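Long-range contact in aldehyde dehydrogenase (PDB 3I44), which probably oxidises aldehydes to carboxylic acids with a nicotinamide cofactor, as other members of the aldehyde dehydrogenase family do: residues I358-G372 / V385-I399. The protein carries 1 engineered substitution. Numbering follows the deposited sequence.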
loop_
_atom_site.group_PDB
_atom_site.type_symbol
_atom_site.label_atom_id
_atom_site.label_comp_id
_atom_site.label_asym_id
_atom_site.label_seq_id
_atom_site.Cartn_x
_atom_site.Cartn_y
_atom_site.Cartn_z
ATOM N N ILE A 358 26.521 21.770 -5.966
ATOM C CA ILE A 358 27.973 21.738 -6.277
ATOM C C ILE A 358 28.736 22.772 -5.394
ATOM O O ILE A 358 29.696 22.434 -4.680
ATOM C CB ILE A 358 28.238 21.982 -7.767
ATOM C CG1 ILE A 358 27.832 20.750 -8.590
ATOM C CG2 ILE A 358 29.719 22.244 -8.033
ATOM C CD1 ILE A 358 27.737 21.013 -10.073
ATOM N N GLN A 359 28.265 24.014 -5.408
ATOM C CA GLN A 359 28.835 25.059 -4.549
ATOM C C GLN A 359 28.858 24.624 -3.072
ATOM O O GLN A 359 29.884 24.804 -2.389
ATOM C CB GLN A 359 28.095 26.393 -4.739
ATOM C CG GLN A 359 28.805 27.579 -4.077
ATOM C CD GLN A 359 30.187 27.814 -4.665
ATOM O OE1 GLN A 359 30.329 28.033 -5.865
ATOM N NE2 GLN A 359 31.208 27.737 -3.833
ATOM N N SER A 360 27.783 23.982 -2.596
ATOM C CA SER A 360 27.741 23.454 -1.217
ATOM C C SER A 360 28.866 22.457 -0.927
ATOM O O SER A 360 29.419 22.408 0.214
ATOM C CB SER A 360 26.385 22.803 -0.885
ATOM O OG SER A 360 26.313 21.415 -1.239
ATOM N N GLY A 361 29.200 21.639 -1.931
ATOM C CA GLY A 361 30.259 20.650 -1.769
ATOM C C GLY A 361 31.566 21.366 -1.544
ATOM O O GLY A 361 32.330 21.016 -0.655
ATOM N N ILE A 362 31.815 22.393 -2.337
ATOM C CA ILE A 362 33.015 23.227 -2.145
ATOM C C ILE A 362 33.014 23.877 -0.742
ATOM O O ILE A 362 33.963 23.711 0.027
ATOM C CB ILE A 362 33.137 24.299 -3.249
ATOM C CG1 ILE A 362 33.329 23.619 -4.604
ATOM C CG2 ILE A 362 34.341 25.255 -2.945
ATOM C CD1 ILE A 362 33.005 24.472 -5.771
ATOM N N ASP A 363 31.913 24.531 -0.393
ATOM C CA ASP A 363 31.829 25.281 0.868
ATOM C C ASP A 363 31.922 24.413 2.089
ATOM O O ASP A 363 32.441 24.847 3.111
ATOM C CB ASP A 363 30.514 26.038 0.942
ATOM C CG ASP A 363 30.410 27.094 -0.096
ATOM O OD1 ASP A 363 31.418 27.377 -0.758
ATOM O OD2 ASP A 363 29.310 27.623 -0.280
ATOM N N GLU A 364 31.414 23.183 2.004
ATOM C CA GLU A 364 31.429 22.289 3.164
ATOM C C GLU A 364 32.761 21.576 3.318
ATOM O O GLU A 364 32.959 20.814 4.276
ATOM C CB GLU A 364 30.244 21.306 3.138
ATOM C CG GLU A 364 28.912 22.023 3.462
ATOM C CD GLU A 364 27.700 21.106 3.493
ATOM O OE1 GLU A 364 27.727 20.047 2.851
ATOM O OE2 GLU A 364 26.694 21.469 4.134
ATOM N N GLY A 365 33.677 21.829 2.391
ATOM C CA GLY A 365 35.023 21.303 2.513
ATOM C C GLY A 365 35.288 19.948 1.876
ATOM O O GLY A 365 36.277 19.326 2.226
ATOM N N ALA A 366 34.443 19.474 0.948
ATOM C CA ALA A 366 34.783 18.222 0.216
ATOM C C ALA A 366 35.921 18.543 -0.748
ATOM O O ALA A 366 36.047 19.680 -1.169
ATOM C CB ALA A 366 33.566 17.644 -0.535
ATOM N N THR A 367 36.755 17.572 -1.097
ATOM C CA THR A 367 37.753 17.778 -2.180
ATOM C C THR A 367 37.117 17.802 -3.578
ATOM O O THR A 367 36.572 16.785 -4.041
ATOM C CB THR A 367 38.804 16.677 -2.163
ATOM O OG1 THR A 367 39.351 16.614 -0.851
ATOM C CG2 THR A 367 39.938 16.943 -3.202
ATOM N N LEU A 368 37.209 18.942 -4.262
ATOM C CA LEU A 368 36.824 19.039 -5.657
ATOM C C LEU A 368 37.902 18.423 -6.542
ATOM O O LEU A 368 38.992 18.998 -6.697
ATOM C CB LEU A 368 36.557 20.490 -6.072
ATOM C CG LEU A 368 36.127 20.764 -7.511
ATOM C CD1 LEU A 368 34.814 20.049 -7.866
ATOM C CD2 LEU A 368 36.009 22.264 -7.752
ATOM N N VAL A 369 37.581 17.267 -7.150
ATOM C CA VAL A 369 38.543 16.513 -7.958
ATOM C C VAL A 369 38.584 17.011 -9.369
ATOM O O VAL A 369 39.669 17.169 -9.929
ATOM C CB VAL A 369 38.244 15.003 -7.939
ATOM C CG1 VAL A 369 39.215 14.220 -8.870
ATOM C CG2 VAL A 369 38.289 14.495 -6.516
ATOM N N THR A 370 37.407 17.240 -9.961
ATOM C CA THR A 370 37.300 17.868 -11.273
ATOM C C THR A 370 35.900 18.403 -11.479
ATOM O O THR A 370 35.003 18.116 -10.702
ATOM C CB THR A 370 37.661 16.913 -12.431
ATOM O OG1 THR A 370 37.421 17.578 -13.680
ATOM C CG2 THR A 370 36.835 15.616 -12.369
ATOM N N GLY A 371 35.708 19.166 -12.539
ATOM C CA GLY A 371 34.436 19.859 -12.756
ATOM C C GLY A 371 34.220 20.940 -11.716
ATOM O O GLY A 371 35.181 21.460 -11.126
ATOM N N GLY A 372 32.957 21.275 -11.472
ATOM C CA GLY A 372 32.602 22.408 -10.611
ATOM C C GLY A 372 31.413 23.169 -11.168
ATOM O O GLY A 372 30.619 22.630 -11.959
ATOM N N VAL A 385 25.775 21.134 -17.380
ATOM C CA VAL A 385 26.435 20.995 -16.116
ATOM C C VAL A 385 27.733 20.237 -16.399
ATOM O O VAL A 385 27.762 19.311 -17.212
ATOM C CB VAL A 385 25.547 20.239 -15.094
ATOM C CG1 VAL A 385 26.283 20.027 -13.767
ATOM C CG2 VAL A 385 24.225 20.980 -14.848
ATOM N N ARG A 386 28.800 20.635 -15.728
ATOM C CA ARG A 386 30.090 19.988 -15.899
ATOM C C ARG A 386 30.125 18.677 -15.134
ATOM O O ARG A 386 29.818 18.660 -13.938
ATOM C CB ARG A 386 31.209 20.897 -15.351
ATOM C CG ARG A 386 31.363 22.221 -16.068
ATOM C CD ARG A 386 32.119 23.261 -15.243
ATOM N NE ARG A 386 33.526 22.908 -15.046
ATOM C CZ ARG A 386 34.313 23.472 -14.131
ATOM N NH1 ARG A 386 33.846 24.408 -13.315
ATOM N NH2 ARG A 386 35.590 23.119 -14.031
ATOM N N PRO A 387 30.581 17.582 -15.776
ATOM C CA PRO A 387 30.817 16.375 -15.000
ATOM C C PRO A 387 31.740 16.653 -13.823
ATOM O O PRO A 387 32.869 17.115 -14.004
ATOM C CB PRO A 387 31.472 15.434 -16.001
ATOM C CG PRO A 387 30.995 15.870 -17.304
ATOM C CD PRO A 387 30.785 17.365 -17.213
ATOM N N THR A 388 31.266 16.387 -12.622
ATOM C CA THR A 388 31.952 16.803 -11.406
ATOM C C THR A 388 32.172 15.628 -10.466
ATOM O O THR A 388 31.282 14.784 -10.285
ATOM C CB THR A 388 31.099 17.931 -10.708
ATOM O OG1 THR A 388 30.956 19.028 -11.624
ATOM C CG2 THR A 388 31.735 18.403 -9.399
ATOM N N VAL A 389 33.356 15.567 -9.869
ATOM C CA VAL A 389 33.689 14.564 -8.882
ATOM C C VAL A 389 34.130 15.225 -7.576
ATOM O O VAL A 389 35.025 16.082 -7.583
ATOM C CB VAL A 389 34.795 13.599 -9.423
ATOM C CG1 VAL A 389 35.218 12.593 -8.384
ATOM C CG2 VAL A 389 34.334 12.868 -10.697
ATOM N N PHE A 390 33.530 14.805 -6.453
ATOM C CA PHE A 390 34.013 15.141 -5.118
ATOM C C PHE A 390 34.572 13.909 -4.435
ATOM O O PHE A 390 34.034 12.812 -4.623
ATOM C CB PHE A 390 32.867 15.696 -4.264
ATOM C CG PHE A 390 32.406 17.062 -4.663
ATOM C CD1 PHE A 390 33.084 18.194 -4.207
ATOM C CD2 PHE A 390 31.311 17.226 -5.499
ATOM C CE1 PHE A 390 32.654 19.475 -4.568
ATOM C CE2 PHE A 390 30.875 18.494 -5.867
ATOM C CZ PHE A 390 31.546 19.625 -5.387
ATOM N N ALA A 391 35.633 14.090 -3.642
ATOM C CA ALA A 391 36.223 13.042 -2.818
ATOM C C ALA A 391 36.291 13.537 -1.375
ATOM O O ALA A 391 36.018 14.720 -1.110
ATOM C CB ALA A 391 37.622 12.632 -3.328
ATOM N N ASP A 392 36.638 12.639 -0.449
ATOM C CA ASP A 392 36.607 12.932 0.984
ATOM C C ASP A 392 35.259 13.542 1.403
ATOM O O ASP A 392 35.209 14.521 2.151
ATOM C CB ASP A 392 37.784 13.842 1.337
ATOM C CG ASP A 392 39.080 13.327 0.734
ATOM O OD1 ASP A 392 39.362 12.126 0.962
ATOM O OD2 ASP A 392 39.776 14.088 0.002
ATOM N N VAL A 393 34.162 12.969 0.902
ATOM C CA VAL A 393 32.833 13.454 1.253
ATOM C C VAL A 393 32.482 12.821 2.587
ATOM O O VAL A 393 32.874 11.695 2.867
ATOM C CB VAL A 393 31.791 13.100 0.185
ATOM C CG1 VAL A 393 30.389 13.570 0.638
ATOM C CG2 VAL A 393 32.184 13.715 -1.179
ATOM N N LYS A 394 31.807 13.580 3.432
ATOM C CA LYS A 394 31.440 13.133 4.766
ATOM C C LYS A 394 29.908 13.046 4.850
ATOM O O LYS A 394 29.216 13.791 4.141
ATOM C CB LYS A 394 31.927 14.142 5.810
ATOM C CG LYS A 394 33.442 14.361 5.854
ATOM C CD LYS A 394 34.135 13.234 6.575
ATOM C CE LYS A 394 35.663 13.383 6.525
ATOM N NZ LYS A 394 36.107 14.244 7.666
ATOM N N PRO A 395 29.384 12.160 5.724
ATOM C CA PRO A 395 27.938 11.936 5.880
ATOM C C PRO A 395 27.072 13.170 6.136
ATOM O O PRO A 395 25.888 13.157 5.798
ATOM C CB PRO A 395 27.849 10.986 7.092
ATOM C CG PRO A 395 29.148 10.249 7.095
ATOM C CD PRO A 395 30.160 11.300 6.651
ATOM N N HIS A 396 27.626 14.231 6.731
ATOM C CA HIS A 396 26.788 15.402 7.048
ATOM C C HIS A 396 26.647 16.324 5.852
ATOM O O HIS A 396 25.821 17.232 5.862
ATOM C CB HIS A 396 27.383 16.192 8.229
ATOM C CG HIS A 396 28.663 16.883 7.884
ATOM N ND1 HIS A 396 29.896 16.339 8.174
ATOM C CD2 HIS A 396 28.901 18.044 7.233
ATOM C CE1 HIS A 396 30.842 17.143 7.720
ATOM N NE2 HIS A 396 30.267 18.180 7.136
ATOM N N MET A 397 27.445 16.122 4.809
ATOM C CA MET A 397 27.434 17.072 3.700
ATOM C C MET A 397 26.188 16.951 2.860
ATOM O O MET A 397 25.645 15.860 2.673
ATOM C CB MET A 397 28.663 16.900 2.828
ATOM C CG MET A 397 29.964 17.138 3.566
ATOM S SD MET A 397 31.363 16.915 2.454
ATOM C CE MET A 397 32.704 17.447 3.553
ATOM N N ARG A 398 25.727 18.077 2.340
ATOM C CA ARG A 398 24.549 18.071 1.514
ATOM C C ARG A 398 24.686 17.120 0.310
ATOM O O ARG A 398 23.699 16.487 -0.073
ATOM C CB ARG A 398 24.201 19.475 1.012
ATOM C CG ARG A 398 23.768 20.462 2.133
ATOM C CD ARG A 398 23.310 21.804 1.524
ATOM N NE ARG A 398 22.168 21.613 0.631
ATOM C CZ ARG A 398 21.843 22.423 -0.375
ATOM N NH1 ARG A 398 22.559 23.510 -0.652
ATOM N NH2 ARG A 398 20.793 22.135 -1.124
ATOM N N ILE A 399 25.874 17.065 -0.302
ATOM C CA ILE A 399 26.066 16.254 -1.515
ATOM C C ILE A 399 25.979 14.760 -1.198
ATOM O O ILE A 399 25.700 13.962 -2.093
ATOM C CB ILE A 399 27.405 16.576 -2.298
ATOM C CG1 ILE A 399 28.654 16.508 -1.396
ATOM C CG2 ILE A 399 27.316 17.930 -2.961
ATOM C CD1 ILE A 399 29.976 16.700 -2.163
HETATM O O HOH W 1 27.601 19.576 0.198
HETATM O O HOH W 2 25.284 19.849 5.549
HETATM O O HOH W 3 36.682 16.404 3.446
HETATM O O HOH W 4 34.922 17.760 -15.634
HETATM O O HOH W 5 36.994 20.645 -14.464
HETATM O O HOH W 6 28.575 23.034 -13.732
#
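The ring of F390 lies against the last turn of helix 348-363, where that helix turns through G365 in a Schellman motif into strand 367-370. This is one of the two outermost strands, within the chain, of the mixed sheet in what is, by family resemblance, the catalytic domain of the aldehyde dehydrogenase fold, and it runs antiparallel to strand 388-391. Packing is tight around F390: its CG stands anti to the carbonyl carbon (chi1 -71°), which carries CZ to 3.4 Å from I358 O and CE1 to 3.7 Å from G361 C. The ring lies directly against the backbone of G361, which carries no side chain. L368 CD1 covers one face of the ring, I399 CD1 sits 3.5 Å above the ring plane, offset toward the rim, and A366 CB lies 3.7 Å from F390 CD1 and also touches M397 SD.

Between the strands, T367 and A391 exchange two backbone hydrogen bonds. V369 and T370 then both face V389 in a classic beta bulge, with V369 N bonded to V389 O and V389 N to T370 O. On the sheet face opposite F390, V369 CG2 packs on A391 CB, and V369 also touches helix 316-329.

The margins are looser and wetter. T367 OG1 donates to the anti lone pair of D392 OD2 at 2.7 Å, while D392 OD1 is held by Y316. R386 lays one guanidinium face over the G371-G372 peptide, its NH1 bonded to T373 and its NH2 to a water shared with G371 N. Near the N-terminus of helix 398-401, the extended E364 side chain accepts R398 N on the syn lone pair of OE1 (2.9 Å, N-H...O 155°); a water joins that same OE1 to S360 OG, itself bonded to L357 O within the helix, and lies 2.7 Å from each of the two side-chain oxygens.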